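Local atomic coordinates of L-asparagine oxygenase (Streptomyces coelicolor, PDB entry 2OG5), a protein that hydroxylates L-asparagine at its beta carbon, using iron(II), 2-oxoglutarate and dioxygen, to supply (2S,3S)-3-hydroxyasparagine for a calcium-dependent lipopeptide antibiotic. Residues Tyr36-Asp41 with Gly98-Arg103; Phe191-Cys196 with Gln328-Leu333. One frame throughout, in Å; residues are numbered along the deposited sequence.

Contact 1 of 2, residues Tyr36-Asp41 with Gly98-Arg103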
loop_
_atom_site.group_PDB
_atom_site.type_symbol
_atom_site.label_atom_id
_atom_site.label_comp_id
_atom_site.label_asym_id
_atom_site.label_seq_id
_atom_site.Cartn_x
_atom_site.Cartn_y
_atom_site.Cartn_z
ATOM N N TYR A 36 7.188 -6.812 14.194
ATOM C CA TYR A 36 6.469 -6.003 13.197
ATOM C C TYR A 36 6.934 -4.548 13.180
ATOM O O TYR A 36 6.330 -3.696 12.533
ATOM C CB TYR A 36 4.954 -6.117 13.407
ATOM C CG TYR A 36 4.528 -7.558 13.379
ATOM C CD1 TYR A 36 4.547 -8.278 12.189
ATOM C CD2 TYR A 36 4.182 -8.225 14.550
ATOM C CE1 TYR A 36 4.195 -9.620 12.158
ATOM C CE2 TYR A 36 3.823 -9.562 14.529
ATOM C CZ TYR A 36 3.835 -10.254 13.336
ATOM O OH TYR A 36 3.494 -11.587 13.322
ATOM N N ASP A 37 8.026 -4.280 13.882
ATOM C CA ASP A 37 8.645 -2.966 13.882
ATOM C C ASP A 37 10.144 -3.210 13.917
ATOM O O ASP A 37 10.715 -3.479 14.980
ATOM C CB ASP A 37 8.157 -2.149 15.081
ATOM C CG ASP A 37 8.667 -0.724 15.071
ATOM O OD1 ASP A 37 9.672 -0.441 14.388
ATOM O OD2 ASP A 37 8.074 0.119 15.776
ATOM N N VAL A 38 10.770 -3.139 12.747
ATOM C CA VAL A 38 12.162 -3.534 12.582
ATOM C C VAL A 38 13.019 -2.333 12.233
ATOM O O VAL A 38 12.805 -1.693 11.215
ATOM C CB VAL A 38 12.305 -4.585 11.461
ATOM C CG1 VAL A 38 13.769 -4.992 11.296
ATOM C CG2 VAL A 38 11.422 -5.794 11.757
ATOM N N THR A 39 14.000 -2.030 13.079
ATOM C CA THR A 39 14.970 -0.994 12.766
ATOM C C THR A 39 16.231 -1.689 12.270
ATOM O O THR A 39 16.778 -2.556 12.957
ATOM C CB THR A 39 15.279 -0.098 13.988
ATOM O OG1 THR A 39 14.093 0.605 14.380
ATOM C CG2 THR A 39 16.361 0.923 13.653
ATOM N N LEU A 40 16.671 -1.332 11.070
ATOM C CA LEU A 40 17.903 -1.884 10.524
ATOM C C LEU A 40 19.075 -1.457 11.405
ATOM O O LEU A 40 19.150 -0.298 11.819
ATOM C CB LEU A 40 18.139 -1.391 9.091
ATOM C CG LEU A 40 17.410 -2.125 7.960
ATOM C CD1 LEU A 40 15.889 -2.036 8.093
ATOM C CD2 LEU A 40 17.872 -1.583 6.607
ATOM N N ASP A 41 19.986 -2.383 11.700
ATOM C CA ASP A 41 21.213 -1.988 12.376
ATOM C C ASP A 41 22.129 -1.336 11.341
ATOM O O ASP A 41 21.845 -1.382 10.144
ATOM C CB ASP A 41 21.861 -3.155 13.142
ATOM C CG ASP A 41 22.396 -4.250 12.251
ATOM O OD1 ASP A 41 22.506 -4.067 11.024
ATOM O OD2 ASP A 41 22.742 -5.315 12.810
ATOM N N GLY A 98 -1.660 -6.887 10.957
ATOM C CA GLY A 98 -1.559 -7.036 9.509
ATOM C C GLY A 98 -0.684 -6.001 8.842
ATOM O O GLY A 98 -0.977 -5.563 7.728
ATOM N N ALA A 99 0.392 -5.608 9.511
ATOM C CA ALA A 99 1.267 -4.554 9.025
ATOM C C ALA A 99 2.644 -4.663 9.656
ATOM O O ALA A 99 2.797 -5.178 10.764
ATOM C CB ALA A 99 0.660 -3.181 9.330
ATOM N N ILE A 100 3.647 -4.174 8.939
ATOM C CA ILE A 100 5.007 -4.112 9.447
ATOM C C ILE A 100 5.600 -2.762 9.047
ATOM O O ILE A 100 5.233 -2.214 8.006
ATOM C CB ILE A 100 5.873 -5.303 8.933
ATOM C CG1 ILE A 100 7.291 -5.257 9.508
ATOM C CG2 ILE A 100 5.942 -5.340 7.414
ATOM C CD1 ILE A 100 8.050 -6.586 9.310
ATOM N N VAL A 101 6.476 -2.210 9.880
ATOM C CA VAL A 101 7.248 -1.037 9.499
ATOM C C VAL A 101 8.732 -1.357 9.633
ATOM O O VAL A 101 9.149 -1.945 10.626
ATOM C CB VAL A 101 6.859 0.191 10.314
ATOM C CG1 VAL A 101 7.671 1.397 9.866
ATOM C CG2 VAL A 101 5.384 0.452 10.152
ATOM N N LEU A 102 9.498 -1.047 8.590
ATOM C CA LEU A 102 10.952 -1.159 8.606
ATOM C C LEU A 102 11.503 0.259 8.661
ATOM O O LEU A 102 11.016 1.130 7.948
ATOM C CB LEU A 102 11.470 -1.864 7.347
ATOM C CG LEU A 102 11.447 -3.397 7.250
ATOM C CD1 LEU A 102 10.135 -3.969 7.632
ATOM C CD2 LEU A 102 11.824 -3.775 5.815
ATOM N N ARG A 103 12.511 0.483 9.496
ATOM C CA ARG A 103 13.082 1.820 9.689
ATOM C C ARG A 103 14.556 1.773 9.353
ATOM O O ARG A 103 15.230 0.815 9.696
ATOM C CB ARG A 103 12.913 2.259 11.141
ATOM C CG ARG A 103 11.495 2.182 11.642
ATOM C CD ARG A 103 11.396 2.623 13.089
ATOM N NE ARG A 103 10.044 2.420 13.610
ATOM C CZ ARG A 103 9.235 3.388 14.038
ATOM N NH1 ARG A 103 9.607 4.666 14.021
ATOM N NH2 ARG A 103 8.027 3.073 14.496
#

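Contact 2 of 2, residues Phe191-Cys196 with Gln328-Leu333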
loop_
_atom_site.group_PDB
_atom_site.type_symbol
_atom_site.label_atom_id
_atom_site.label_comp_id
_atom_site.label_asym_id
_atom_site.label_seq_id
_atom_site.Cartn_x
_atom_site.Cartn_y
_atom_site.Cartn_z
ATOM N N PHE A 191 -0.187 -6.770 -0.945
ATOM C CA PHE A 191 0.444 -5.819 -0.017
ATOM C C PHE A 191 0.502 -4.441 -0.647
ATOM O O PHE A 191 0.685 -4.321 -1.867
ATOM C CB PHE A 191 1.861 -6.241 0.387
ATOM C CG PHE A 191 1.933 -7.594 1.021
ATOM C CD1 PHE A 191 1.614 -7.776 2.362
ATOM C CD2 PHE A 191 2.347 -8.689 0.289
ATOM C CE1 PHE A 191 1.670 -9.024 2.936
ATOM C CE2 PHE A 191 2.417 -9.947 0.871
ATOM C CZ PHE A 191 2.062 -10.111 2.193
ATOM N N VAL A 192 0.386 -3.411 0.192
ATOM C CA VAL A 192 0.636 -2.032 -0.207
ATOM C C VAL A 192 1.837 -1.534 0.585
ATOM O O VAL A 192 1.841 -1.616 1.819
ATOM C CB VAL A 192 -0.568 -1.131 0.097
ATOM C CG1 VAL A 192 -0.272 0.331 -0.288
ATOM C CG2 VAL A 192 -1.808 -1.641 -0.645
ATOM N N MET A 193 2.863 -1.077 -0.132
ATOM C CA MET A 193 4.097 -0.580 0.474
ATOM C C MET A 193 4.187 0.920 0.313
ATOM O O MET A 193 3.988 1.435 -0.789
ATOM C CB MET A 193 5.311 -1.232 -0.185
ATOM C CG MET A 193 5.277 -2.741 -0.097
ATOM S SD MET A 193 6.843 -3.508 -0.553
ATOM C CE MET A 193 6.940 -3.010 -2.252
ATOM N N LEU A 194 4.492 1.608 1.417
ATOM C CA LEU A 194 4.632 3.052 1.436
ATOM C C LEU A 194 6.000 3.416 2.002
ATOM O O LEU A 194 6.264 3.174 3.189
ATOM C CB LEU A 194 3.550 3.650 2.322
ATOM C CG LEU A 194 2.113 3.478 1.835
ATOM C CD1 LEU A 194 1.128 3.851 2.944
ATOM C CD2 LEU A 194 1.899 4.321 0.593
ATOM N N LEU A 195 6.866 3.961 1.150
ATOM C CA LEU A 195 8.203 4.403 1.561
ATOM C C LEU A 195 8.180 5.911 1.762
ATOM O O LEU A 195 7.822 6.657 0.850
ATOM C CB LEU A 195 9.244 4.038 0.499
ATOM C CG LEU A 195 10.689 4.488 0.722
ATOM C CD1 LEU A 195 11.300 3.808 1.958
ATOM C CD2 LEU A 195 11.514 4.233 -0.533
ATOM N N CYS A 196 8.581 6.359 2.945
ATOM C CA CYS A 196 8.574 7.785 3.239
ATOM C C CYS A 196 9.869 8.439 2.773
ATOM O O CYS A 196 10.959 8.052 3.189
ATOM C CB CYS A 196 8.384 8.020 4.729
ATOM S SG CYS A 196 8.426 9.768 5.186
ATOM N N GLN A 328 6.420 7.287 -1.543
ATOM C CA GLN A 328 6.284 6.534 -2.785
ATOM C C GLN A 328 5.677 5.167 -2.473
ATOM O O GLN A 328 5.954 4.565 -1.432
ATOM C CB GLN A 328 7.611 6.442 -3.530
ATOM C CG GLN A 328 7.978 7.809 -4.104
ATOM C CD GLN A 328 9.215 7.830 -4.967
ATOM O OE1 GLN A 328 10.199 7.123 -4.708
ATOM N NE2 GLN A 328 9.189 8.682 -5.990
ATOM N N ARG A 329 4.806 4.722 -3.373
ATOM C CA ARG A 329 3.980 3.561 -3.156
ATOM C C ARG A 329 4.180 2.537 -4.261
ATOM O O ARG A 329 4.200 2.868 -5.444
ATOM C CB ARG A 329 2.510 3.977 -3.126
ATOM C CG ARG A 329 1.570 2.831 -2.788
ATOM C CD ARG A 329 0.155 3.294 -2.755
ATOM N NE ARG A 329 -0.291 3.704 -4.075
ATOM C CZ ARG A 329 -1.435 4.330 -4.317
ATOM N NH1 ARG A 329 -2.257 4.638 -3.329
ATOM N NH2 ARG A 329 -1.739 4.672 -5.561
ATOM N N THR A 330 4.290 1.273 -3.852
ATOM C CA THR A 330 4.295 0.146 -4.770
ATOM C C THR A 330 3.393 -0.961 -4.241
ATOM O O THR A 330 3.390 -1.256 -3.045
ATOM C CB THR A 330 5.709 -0.393 -4.966
ATOM O OG1 THR A 330 6.467 0.611 -5.632
ATOM C CG2 THR A 330 5.729 -1.671 -5.789
ATOM N N PHE A 331 2.607 -1.530 -5.152
ATOM C CA PHE A 331 1.746 -2.676 -4.871
ATOM C C PHE A 331 2.480 -3.983 -5.112
ATOM O O PHE A 331 3.287 -4.093 -6.047
ATOM C CB PHE A 331 0.520 -2.655 -5.770
ATOM C CG PHE A 331 -0.310 -1.399 -5.671
ATOM C CD1 PHE A 331 -0.578 -0.811 -4.451
ATOM C CD2 PHE A 331 -0.838 -0.815 -6.817
ATOM C CE1 PHE A 331 -1.355 0.325 -4.363
ATOM C CE2 PHE A 331 -1.614 0.331 -6.740
ATOM C CZ PHE A 331 -1.884 0.891 -5.509
ATOM N N VAL A 332 2.189 -4.982 -4.281
ATOM C CA VAL A 332 2.726 -6.327 -4.440
ATOM C C VAL A 332 1.616 -7.334 -4.675
ATOM O O VAL A 332 0.600 -7.323 -3.973
ATOM C CB VAL A 332 3.497 -6.751 -3.190
ATOM C CG1 VAL A 332 4.148 -8.115 -3.389
ATOM C CG2 VAL A 332 4.546 -5.691 -2.843
ATOM N N LEU A 333 1.835 -8.191 -5.670
ATOM C CA LEU A 333 1.003 -9.341 -5.946
ATOM C C LEU A 333 1.764 -10.586 -5.492
ATOM O O LEU A 333 2.888 -10.837 -5.923
ATOM C CB LEU A 333 0.644 -9.408 -7.437
ATOM C CG LEU A 333 -0.204 -8.219 -7.915
ATOM C CD1 LEU A 333 -0.270 -8.159 -9.457
ATOM C CD2 LEU A 333 -1.601 -8.258 -7.326
#

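Contact 1 of 2, residues Tyr36-Asp41 with Gly98-Arg103
Arg103 donates its backbone N to Val38 O at 2.8 Å, the shortest polar bond between strands 37-39 and 99-103, which run parallel. It also accepts Leu40 N on its own O at 2.9 Å; Val38 N bonds Val101 O at 2.9 Å, and Val101 N bonds Tyr36 O.

The side chain of Arg103 adds a salt bridge. Its guanidinium comes side-on to the carboxylate of Asp37: NE lies 3.0 Å from OD1 and NH2 of Arg103 lies 3.2 Å from OD2 of Asp37. Both oxygens are approached on their syn sides, and the two planes are nearly parallel (17° apart), with the nitrogens somewhat out of the carboxylate plane; the NH2 bond is the more tilted and bent of the pair. Asp37 stands off the sheet with CG anti to the backbone N (chi1 -175°), and Arg103, extended from CG to NE, runs back along the strands past Thr39 to meet it; CD of Arg103 lies 3.6 Å from OG1 of Thr39. The remaining guanidinium nitrogen, NH1, forms a salt bridge with Glu300, so Arg103 sits between two acids.

On the other face, Val38 CG2 rests 4.2 Å from Ile100 CD1, and Leu40 and Leu102 add to this apolar layer. The chain joins the two parallel neighbours through three helices, a right-handed crossover, of which helix 81-92 covers this face. Apolar branches are thus turned to the helix, while the other face carries, beside Val101, a paired acid and base, probably both charged, that tie the strands together.

Contact 2 of 2, residues Phe191-Cys196 with Gln328-Leu333
Val332 CG2 lies 3.6 Å from Met193 CE, the closest approach of one side chain to another between strands 191-196 and 328-333. The thioether bends at its last torsion (chi3 -64°), which carries the methyl over to CG2 of Val332 and to CB of Thr330, 4.0 Å from CE of Met193. Next along the same face, Phe191 meets Val332 through CB and through the edge of its ring, where CG1 of Val332 lies near the ring plane.

The opposite face is built around Arg329. Leu194 CD2 lies alongside its aliphatic stem, 3.7 Å from CG of Arg329, and Val192 CG1 crosses it at 3.9 Å from CD. A bend at chi3 (66°) then turns the guanidinium, and Phe331 CZ sits 3.4 Å above its plane, toward the rim.

Six backbone hydrogen bonds hold this antiparallel pair in the main sheet of the jelly roll, from Gln328 N to Leu195 O at 2.8 Å to the longer Phe191 N to Val332 O at 3.2 Å. Arg329 belongs to the L-asparagine site, and its NH2 is bonded by OE1 of Gln156, a residue that also pairs with its backbone. Glu149 and Glu181 make long, weak ion pairs with the guanidinium. Behind the Met193 face, helix 128-140 covers Met193, Gln328 and Thr330; OG1 of Thr330 is anchored by Leu154 O and NE2 of Gln328 by Asp157 and Gln123.

In the fold
Both contacts belong to one mixed sheet, the larger sheet of the jelly roll, with strand 301-305 between them: it pairs antiparallel with 99-103 on one side and with 191-196 on the other. Their centres are 14 Å apart and their nearest atoms about 6 Å, so they do not touch. Along the chain they come in series, contact 1 closing before contact 2 opens. Contact 1 adds the N-terminal strand at a partly exposed end, whereas contact 2 lies buried near the centre of the chain and brings Arg329 to the substrate site, close to the sodium ion held by the iron ligands His179, Glu181 and His311.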